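Local coordinates for putative peptide ABC-transport system periplasmic peptide-binding protein (Campylobacter jejuni, PDB 4OEV), which binds nickel(II) as an extracytoplasmic solute-binding protein and probably hands it to an ABC-type importer, at residues 256-259 and 260-264; 386-389 and 390-394; 195-199 and 200-204. All coordinates share one frame; numbering follows the deposited sequence.

Interaction 1: 256-259 and 260-264; sequences LKVR and QALNY
Leu256 and Gln260 meet one turn apart on the first turns of helix 256-265, where 256-259 runs without a break into 260-264. Four backbone bonds, each from an N-H to the carbonyl four residues earlier, join the two halves. Gln260 N reaches Leu256 O at 2.9 Å and Leu262 N reaches Val258 O at the same length, both nearly straight, while Ala261 N donates to Lys257 O. The fourth carbonyl, Arg259 O, takes two donors: Asn263 N at 3.2 Å and the side-chain Asn263 ND2 at 3.0 Å, which approach from opposite faces of the carbonyl plane. The amide nitrogen sits above that plane, yet the oxygen lies almost within the plane of the Asn263 amide, and the N-H angle of 169° is close to linear. Asparagine suits this spot because ND2 carries two hydrogens, one for Arg259 O and one for Phe454 O.

Among the side chains, Gln260 holds CG opposite its carbonyl carbon (chi1 -61°) and then runs extended, which carries its flat amide past the leucine: Leu256 CG lies 3.8 Å from Gln260 CD, and the two chains cross at a slant. Val258 and Leu262 run side by side in the same direction, with Val258 CG1 4.0 Å from Leu262 CD1, branched aliphatic groups that fill a buried face. Arg259 bends at its third torsion (-80°), and its guanidinium turns back to the chain before the helix, where NH1 meets Lys254 O, and across to Asn451 OD1 and Pro452 O through NH2.

Ala261 and Gln260 lean on Leu310 of helix 304-313, whereas Leu262 and Asn263 pack against Phe246 of strand 241-246 and Ile455 of strand 454-467, placing the helix between a neighbouring helix and the antiparallel sheet.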
loop_
_atom_site.group_PDB
_atom_site.type_symbol
_atom_site.label_atom_id
_atom_site.label_comp_id
_atom_site.label_asym_id
_atom_site.label_seq_id
_atom_site.Cartn_x
_atom_site.Cartn_y
_atom_site.Cartn_z
ATOM N N LEU A 256 6.061 -21.106 -16.966
ATOM C CA LEU A 256 7.172 -20.803 -16.047
ATOM C C LEU A 256 8.431 -20.335 -16.799
ATOM O O LEU A 256 9.063 -19.321 -16.449
ATOM C CB LEU A 256 7.495 -22.036 -15.224
ATOM C CG LEU A 256 8.756 -21.882 -14.375
ATOM C CD1 LEU A 256 8.555 -20.757 -13.338
ATOM C CD2 LEU A 256 9.050 -23.197 -13.689
ATOM N N LYS A 257 8.797 -21.056 -17.845
ATOM C CA LYS A 257 9.999 -20.682 -18.610
ATOM C C LYS A 257 9.863 -19.304 -19.234
ATOM O O LYS A 257 10.842 -18.578 -19.353
ATOM C CB LYS A 257 10.289 -21.711 -19.707
ATOM C CG LYS A 257 10.819 -23.061 -19.163
ATOM C CD LYS A 257 10.844 -24.148 -20.293
ATOM C CE LYS A 257 11.289 -25.528 -19.775
ATOM N NZ LYS A 257 11.153 -26.635 -20.799
ATOM N N VAL A 258 8.660 -18.960 -19.679
ATOM C CA VAL A 258 8.431 -17.639 -20.287
ATOM C C VAL A 258 8.602 -16.522 -19.234
ATOM O O VAL A 258 9.285 -15.527 -19.451
ATOM C CB VAL A 258 7.024 -17.573 -20.894
ATOM C CG1 VAL A 258 6.618 -16.099 -21.232
ATOM C CG2 VAL A 258 6.930 -18.521 -22.113
ATOM N N ARG A 259 8.024 -16.714 -18.054
ATOM C CA ARG A 259 8.129 -15.717 -17.015
ATOM C C ARG A 259 9.581 -15.592 -16.535
ATOM O O ARG A 259 10.061 -14.481 -16.287
ATOM C CB ARG A 259 7.197 -16.072 -15.839
ATOM C CG ARG A 259 5.766 -15.738 -16.101
ATOM C CD ARG A 259 4.920 -16.121 -14.935
ATOM N NE ARG A 259 4.599 -17.560 -14.904
ATOM C CZ ARG A 259 4.940 -18.390 -13.922
ATOM N NH1 ARG A 259 4.550 -19.657 -14.016
ATOM N NH2 ARG A 259 5.658 -17.979 -12.843
ATOM N N GLN A 260 10.304 -16.708 -16.448
ATOM C CA GLN A 260 11.707 -16.604 -16.073
ATOM C C GLN A 260 12.506 -15.880 -17.179
ATOM O O GLN A 260 13.386 -15.060 -16.928
ATOM C CB GLN A 260 12.291 -17.991 -15.842
ATOM C CG GLN A 260 11.612 -18.777 -14.733
ATOM C CD GLN A 260 12.156 -20.203 -14.636
ATOM O OE1 GLN A 260 12.316 -20.887 -15.653
ATOM N NE2 GLN A 260 12.422 -20.657 -13.418
ATOM N N ALA A 261 12.189 -16.203 -18.413
ATOM C CA ALA A 261 12.904 -15.579 -19.531
ATOM C C ALA A 261 12.713 -14.053 -19.513
ATOM O O ALA A 261 13.679 -13.296 -19.703
ATOM C CB ALA A 261 12.452 -16.180 -20.827
ATOM N N LEU A 262 11.481 -13.597 -19.287
ATOM C CA LEU A 262 11.215 -12.162 -19.254
ATOM C C LEU A 262 11.958 -11.472 -18.101
ATOM O O LEU A 262 12.410 -10.327 -18.230
ATOM C CB LEU A 262 9.716 -11.906 -19.149
ATOM C CG LEU A 262 8.979 -12.466 -20.363
ATOM C CD1 LEU A 262 7.541 -12.374 -20.170
ATOM C CD2 LEU A 262 9.356 -11.675 -21.640
ATOM N N ASN A 263 12.127 -12.179 -16.993
ATOM C CA ASN A 263 12.942 -11.646 -15.902
ATOM C C ASN A 263 14.417 -11.499 -16.319
ATOM O O ASN A 263 15.013 -10.455 -16.085
ATOM C CB ASN A 263 12.823 -12.518 -14.683
ATOM C CG ASN A 263 11.687 -12.062 -13.774
ATOM O OD1 ASN A 263 11.878 -11.177 -12.937
ATOM N ND2 ASN A 263 10.502 -12.624 -13.972
ATOM N N TYR A 264 14.984 -12.522 -16.962
ATOM C CA TYR A 264 16.393 -12.477 -17.407
ATOM C C TYR A 264 16.628 -11.420 -18.480
ATOM O O TYR A 264 17.783 -10.996 -18.734
ATOM C CB TYR A 264 16.851 -13.853 -17.936
ATOM C CG TYR A 264 17.185 -14.868 -16.854
ATOM C CD1 TYR A 264 18.230 -14.651 -15.969
ATOM C CD2 TYR A 264 16.464 -16.052 -16.732
ATOM C CE1 TYR A 264 18.536 -15.578 -14.976
ATOM C CE2 TYR A 264 16.766 -16.979 -15.766
ATOM C CZ TYR A 264 17.807 -16.737 -14.881
ATOM O OH TYR A 264 18.095 -17.647 -13.878
#

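Interaction 2: 386-389 and 390-394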
loop_
_atom_site.group_PDB
_atom_site.type_symbol
_atom_site.label_atom_id
_atom_site.label_comp_id
_atom_site.label_asym_id
_atom_site.label_seq_id
_atom_site.Cartn_x
_atom_site.Cartn_y
_atom_site.Cartn_z
ATOM N N SER A 386 4.593 -2.053 2.287
ATOM C CA SER A 386 4.167 -1.441 3.586
ATOM C C SER A 386 5.364 -1.510 4.495
ATOM O O SER A 386 6.115 -2.498 4.493
ATOM C CB SER A 386 2.931 -2.163 4.169
ATOM O OG SER A 386 2.511 -1.594 5.463
ATOM N N PRO A 387 5.569 -0.462 5.287
ATOM C CA PRO A 387 6.648 -0.481 6.257
ATOM C C PRO A 387 6.204 -1.235 7.526
ATOM O O PRO A 387 6.999 -1.444 8.435
ATOM C CB PRO A 387 6.876 0.999 6.557
ATOM C CG PRO A 387 5.532 1.599 6.392
ATOM C CD PRO A 387 4.804 0.794 5.333
ATOM N N LEU A 388 4.936 -1.577 7.607
ATOM C CA LEU A 388 4.463 -2.327 8.792
ATOM C C LEU A 388 4.761 -3.832 8.683
ATOM O O LEU A 388 5.577 -4.245 7.854
ATOM C CB LEU A 388 2.973 -2.066 8.991
ATOM C CG LEU A 388 2.690 -0.576 9.148
ATOM C CD1 LEU A 388 1.260 -0.404 9.529
ATOM C CD2 LEU A 388 3.625 0.110 10.143
ATOM N N ASP A 389 4.069 -4.653 9.477
ATOM C CA ASP A 389 4.310 -6.095 9.488
ATOM C C ASP A 389 4.337 -6.718 8.082
ATOM O O ASP A 389 3.516 -6.382 7.190
ATOM C CB ASP A 389 3.248 -6.802 10.372
ATOM C CG ASP A 389 3.621 -8.230 10.663
ATOM O OD1 ASP A 389 3.381 -9.105 9.787
ATOM O OD2 ASP A 389 4.239 -8.464 11.738
ATOM N N PRO A 390 5.310 -7.608 7.843
ATOM C CA PRO A 390 5.446 -8.197 6.495
ATOM C C PRO A 390 4.209 -8.908 5.956
ATOM O O PRO A 390 4.144 -9.147 4.748
ATOM C CB PRO A 390 6.582 -9.203 6.666
ATOM C CG PRO A 390 6.695 -9.440 8.172
ATOM C CD PRO A 390 6.384 -8.067 8.749
ATOM N N ASP A 391 3.263 -9.266 6.820
ATOM C CA ASP A 391 2.018 -9.889 6.386
ATOM C C ASP A 391 1.172 -8.974 5.520
ATOM O O ASP A 391 0.490 -9.448 4.610
ATOM C CB ASP A 391 1.186 -10.326 7.634
ATOM C CG ASP A 391 -0.116 -11.109 7.259
ATOM O OD1 ASP A 391 -0.038 -12.129 6.544
ATOM O OD2 ASP A 391 -1.223 -10.707 7.685
ATOM N N PHE A 392 1.194 -7.655 5.792
ATOM C CA PHE A 392 0.116 -6.780 5.258
ATOM C C PHE A 392 0.072 -6.587 3.729
ATOM O O PHE A 392 -1.033 -6.507 3.115
ATOM C CB PHE A 392 0.202 -5.404 5.947
ATOM C CG PHE A 392 -0.217 -5.437 7.385
ATOM C CD1 PHE A 392 -1.037 -6.432 7.843
ATOM C CD2 PHE A 392 0.283 -4.505 8.297
ATOM C CE1 PHE A 392 -1.421 -6.487 9.215
ATOM C CE2 PHE A 392 -0.092 -4.560 9.645
ATOM C CZ PHE A 392 -0.941 -5.556 10.100
ATOM N N HIS A 393 1.226 -6.489 3.070
ATOM C CA HIS A 393 1.117 -6.468 1.604
ATOM C C HIS A 393 1.635 -7.785 1.005
ATOM O O HIS A 393 2.090 -7.846 -0.122
ATOM C CB HIS A 393 1.847 -5.249 1.020
ATOM C CG HIS A 393 1.094 -3.969 1.234
ATOM N ND1 HIS A 393 1.169 -2.894 0.375
ATOM C CD2 HIS A 393 0.193 -3.623 2.190
ATOM C CE1 HIS A 393 0.397 -1.919 0.824
ATOM N NE2 HIS A 393 -0.237 -2.347 1.906
ATOM N N THR A 394 1.531 -8.877 1.742
ATOM C CA THR A 394 1.898 -10.115 1.088
ATOM C C THR A 394 0.742 -11.054 1.057
ATOM O O THR A 394 0.489 -11.675 0.009
ATOM C CB THR A 394 3.137 -10.851 1.741
ATOM O OG1 THR A 394 2.882 -11.075 3.126
ATOM C CG2 THR A 394 4.439 -10.059 1.593
#
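Asp389 and Phe392 close a type I beta turn in the loop between strand 379-384 and helix 395-398, and this is the dense part of the contact. Phe392 N donates to Asp389 O over 3.0 Å at 171°, although it stands above the carbonyl plane. With CG anti to its own nitrogen (chi1 -167°), the Asp389 side chain swings over the turn, and Asp389 OD1 accepts from Asp391 N at 3.0 Å on the anti side of the carboxylate. Pro390, whose ring fixes phi near the value the second residue of such a turn needs, lies between Asp389 and Asp391. The Phe392 ring packs back against the preceding segment: Asp389 CB stands over one face toward its rim, and Leu388 CB comes to its edge, 3.7 Å from Phe392 CD2.

The other end is looser, with Ser386 partly exposed though the His393 ring it meets is buried. Serine serves twice here. Its OG makes an ST turn, Ser386 OG accepting from Leu388 N at 3.2 Å, and its CB makes the main contact with the far segment: Ser386 CB rests over a face of the His393 imidazole, 3.8 Å from the ring centre and 16° off the normal, a CH-pi contact.

Both aspartates have strong outside partners: Asp389 OD2 forms a salt bridge with Arg437 and Asp391 OD1 one with Arg429, while Asp391 OD2 takes the hydroxyl of Tyr126. The arginines probably favour the charged carboxylates in this buried setting. The His393 side chain is about 7 Å from the bound nickel and oxalate; NE2 is bonded to Asp25 OD2 and ND1 accepts from Gly385 N, which fixes the imidazole's rotation.

Interaction 3: 195-199 and 200-204; sequences KHIFD and PSIAS
The carboxylate of Asp199 is the flat group that works here, and Ser201 meets it from two directions. Ser201 N comes to Asp199 OD2 nearly along that oxygen's bond to carbon, at 2.9 Å. The hydroxyl Ser201 OG approaches Asp199 OD2 from above the carboxylate plane, donating over 2.7 Å. One oxygen therefore takes two bonds from a single residue. Two torsions set this up: CG of Asp199 stands anti to the backbone nitrogen (chi1 -177°), and OG of Ser201 lies between its own nitrogen and carbonyl carbon (chi1 69°), turned back toward the aspartate.

This is a helix N-cap. Strand 191-196 ends, the chain turns through Ile197, Phe198 and Asp199, and helix 200-208 starts at Pro200, with Asp199 the capping residue and Ser201 N the backbone group that it satisfies. Aspartate suits the place because its charge would also interact favourably with the helix dipole. N-H groups of a helix's first turn have no preceding helical carbonyl to bond, so proline, lacking an N-H, loses nothing there. Asp199 O itself receives Ala203 N, in the carbonyl plane at 3.1 Å, along with a weak bond from Ile202 N.

Beside the cap the join is apolar. Ile197 CG2 lies 3.8 Å from Ile202 CG2 and 4.0 Å from Ala203 CB, so that one methyl touches two successive residues of the helix. Small Ala203 lets this methyl approach the helix backbone, Ile197 CG2 lying 3.5 Å from Ala203 N. At the strand end, Lys195 reaches Glu206 of the same helix in a salt bridge; in the link that follows, Phe198 O accepts from Asn340.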
loop_
_atom_site.group_PDB
_atom_site.type_symbol
_atom_site.label_atom_id
_atom_site.label_comp_id
_atom_site.label_asym_id
_atom_site.label_seq_id
_atom_site.Cartn_x
_atom_site.Cartn_y
_atom_site.Cartn_z
ATOM N N LYS A 195 -6.618 17.445 -1.569
ATOM C CA LYS A 195 -7.041 17.605 -2.937
ATOM C C LYS A 195 -6.653 16.374 -3.755
ATOM O O LYS A 195 -5.534 15.842 -3.642
ATOM C CB LYS A 195 -6.423 18.885 -3.514
ATOM C CG LYS A 195 -7.033 19.341 -4.799
ATOM C CD LYS A 195 -6.565 20.764 -5.160
ATOM C CE LYS A 195 -7.087 21.112 -6.523
ATOM N NZ LYS A 195 -6.776 22.509 -6.902
ATOM N N HIS A 196 -7.594 15.905 -4.560
ATOM C CA HIS A 196 -7.359 14.710 -5.351
ATOM C C HIS A 196 -6.630 15.036 -6.636
ATOM O O HIS A 196 -7.249 15.496 -7.595
ATOM C CB HIS A 196 -8.669 14.009 -5.695
ATOM C CG HIS A 196 -8.482 12.781 -6.548
ATOM N ND1 HIS A 196 -9.286 12.495 -7.630
ATOM C CD2 HIS A 196 -7.591 11.761 -6.462
ATOM C CE1 HIS A 196 -8.884 11.361 -8.190
ATOM N NE2 HIS A 196 -7.859 10.891 -7.496
ATOM N N ILE A 197 -5.324 14.780 -6.675
ATOM C CA ILE A 197 -4.553 15.033 -7.915
ATOM C C ILE A 197 -3.708 13.825 -8.246
ATOM O O ILE A 197 -2.640 13.624 -7.638
ATOM C CB ILE A 197 -3.664 16.300 -7.794
ATOM C CG1 ILE A 197 -4.523 17.522 -7.489
ATOM C CG2 ILE A 197 -2.845 16.511 -9.098
ATOM C CD1 ILE A 197 -3.707 18.824 -7.266
ATOM N N PHE A 198 -4.168 13.015 -9.210
ATOM C CA PHE A 198 -3.509 11.735 -9.458
ATOM C C PHE A 198 -2.418 11.814 -10.539
ATOM O O PHE A 198 -1.800 10.797 -10.865
ATOM C CB PHE A 198 -4.562 10.645 -9.780
ATOM C CG PHE A 198 -5.133 10.653 -11.215
ATOM C CD1 PHE A 198 -5.083 11.774 -12.045
ATOM C CD2 PHE A 198 -5.753 9.492 -11.717
ATOM C CE1 PHE A 198 -5.621 11.747 -13.336
ATOM C CE2 PHE A 198 -6.295 9.457 -13.006
ATOM C CZ PHE A 198 -6.220 10.592 -13.824
ATOM N N ASP A 199 -2.187 13.010 -11.076
ATOM C CA ASP A 199 -1.147 13.236 -12.094
ATOM C C ASP A 199 -0.173 14.291 -11.557
ATOM O O ASP A 199 -0.586 15.410 -11.316
ATOM C CB ASP A 199 -1.784 13.689 -13.409
ATOM C CG ASP A 199 -0.771 13.873 -14.548
ATOM O OD1 ASP A 199 -1.156 13.606 -15.706
ATOM O OD2 ASP A 199 0.396 14.270 -14.303
ATOM N N PRO A 200 1.098 13.908 -11.316
ATOM C CA PRO A 200 2.117 14.770 -10.692
ATOM C C PRO A 200 2.501 15.997 -11.549
ATOM O O PRO A 200 3.011 17.007 -11.006
ATOM C CB PRO A 200 3.331 13.838 -10.543
ATOM C CG PRO A 200 3.138 12.776 -11.700
ATOM C CD PRO A 200 1.647 12.595 -11.749
ATOM N N SER A 201 2.254 15.950 -12.854
ATOM C CA SER A 201 2.536 17.141 -13.652
ATOM C C SER A 201 1.505 18.227 -13.281
ATOM O O SER A 201 1.785 19.432 -13.309
ATOM C CB SER A 201 2.505 16.806 -15.159
ATOM O OG SER A 201 1.182 16.503 -15.576
ATOM N N ILE A 202 0.299 17.798 -12.906
ATOM C CA ILE A 202 -0.722 18.745 -12.482
ATOM C C ILE A 202 -0.417 19.216 -11.065
ATOM O O ILE A 202 -0.529 20.397 -10.772
ATOM C CB ILE A 202 -2.145 18.133 -12.583
ATOM C CG1 ILE A 202 -2.477 17.911 -14.071
ATOM C CG2 ILE A 202 -3.202 19.042 -11.901
ATOM C CD1 ILE A 202 -3.914 17.490 -14.364
ATOM N N ALA A 203 0.013 18.294 -10.203
ATOM C CA ALA A 203 0.437 18.655 -8.850
ATOM C C ALA A 203 1.567 19.675 -8.895
ATOM O O ALA A 203 1.588 20.636 -8.149
ATOM C CB ALA A 203 0.919 17.414 -8.094
ATOM N N SER A 204 2.511 19.424 -9.786
ATOM C CA SER A 204 3.688 20.255 -9.927
ATOM C C SER A 204 3.266 21.686 -10.237
ATOM O O SER A 204 3.740 22.682 -9.626
ATOM C CB SER A 204 4.573 19.628 -11.031
ATOM O OG SER A 204 5.798 20.302 -11.137
#

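The three contacts are all local, yet they stand in different surroundings. Interactions 1 and 2 are mostly buried, whereas interaction 3 lies at the surface. Interaction 1 stays within one helix and relies on repeated backbone bonds reinforced by an asparagine amide; interaction 2 has no regular helix and relies on a turn, ring contacts and carboxylates paired with arginines; interaction 3 joins a strand to a helix through an aspartate cap and aliphatic packing. An aspartate before a proline recurs in interactions 2 and 3, accepting a backbone N-H two residues on in both. No two contacts touch: the nearest atoms of interactions 1 and 2 are about 15 Å apart. Interaction 2 comes nearest the nickel, the His393 side chain standing about 7 Å from it.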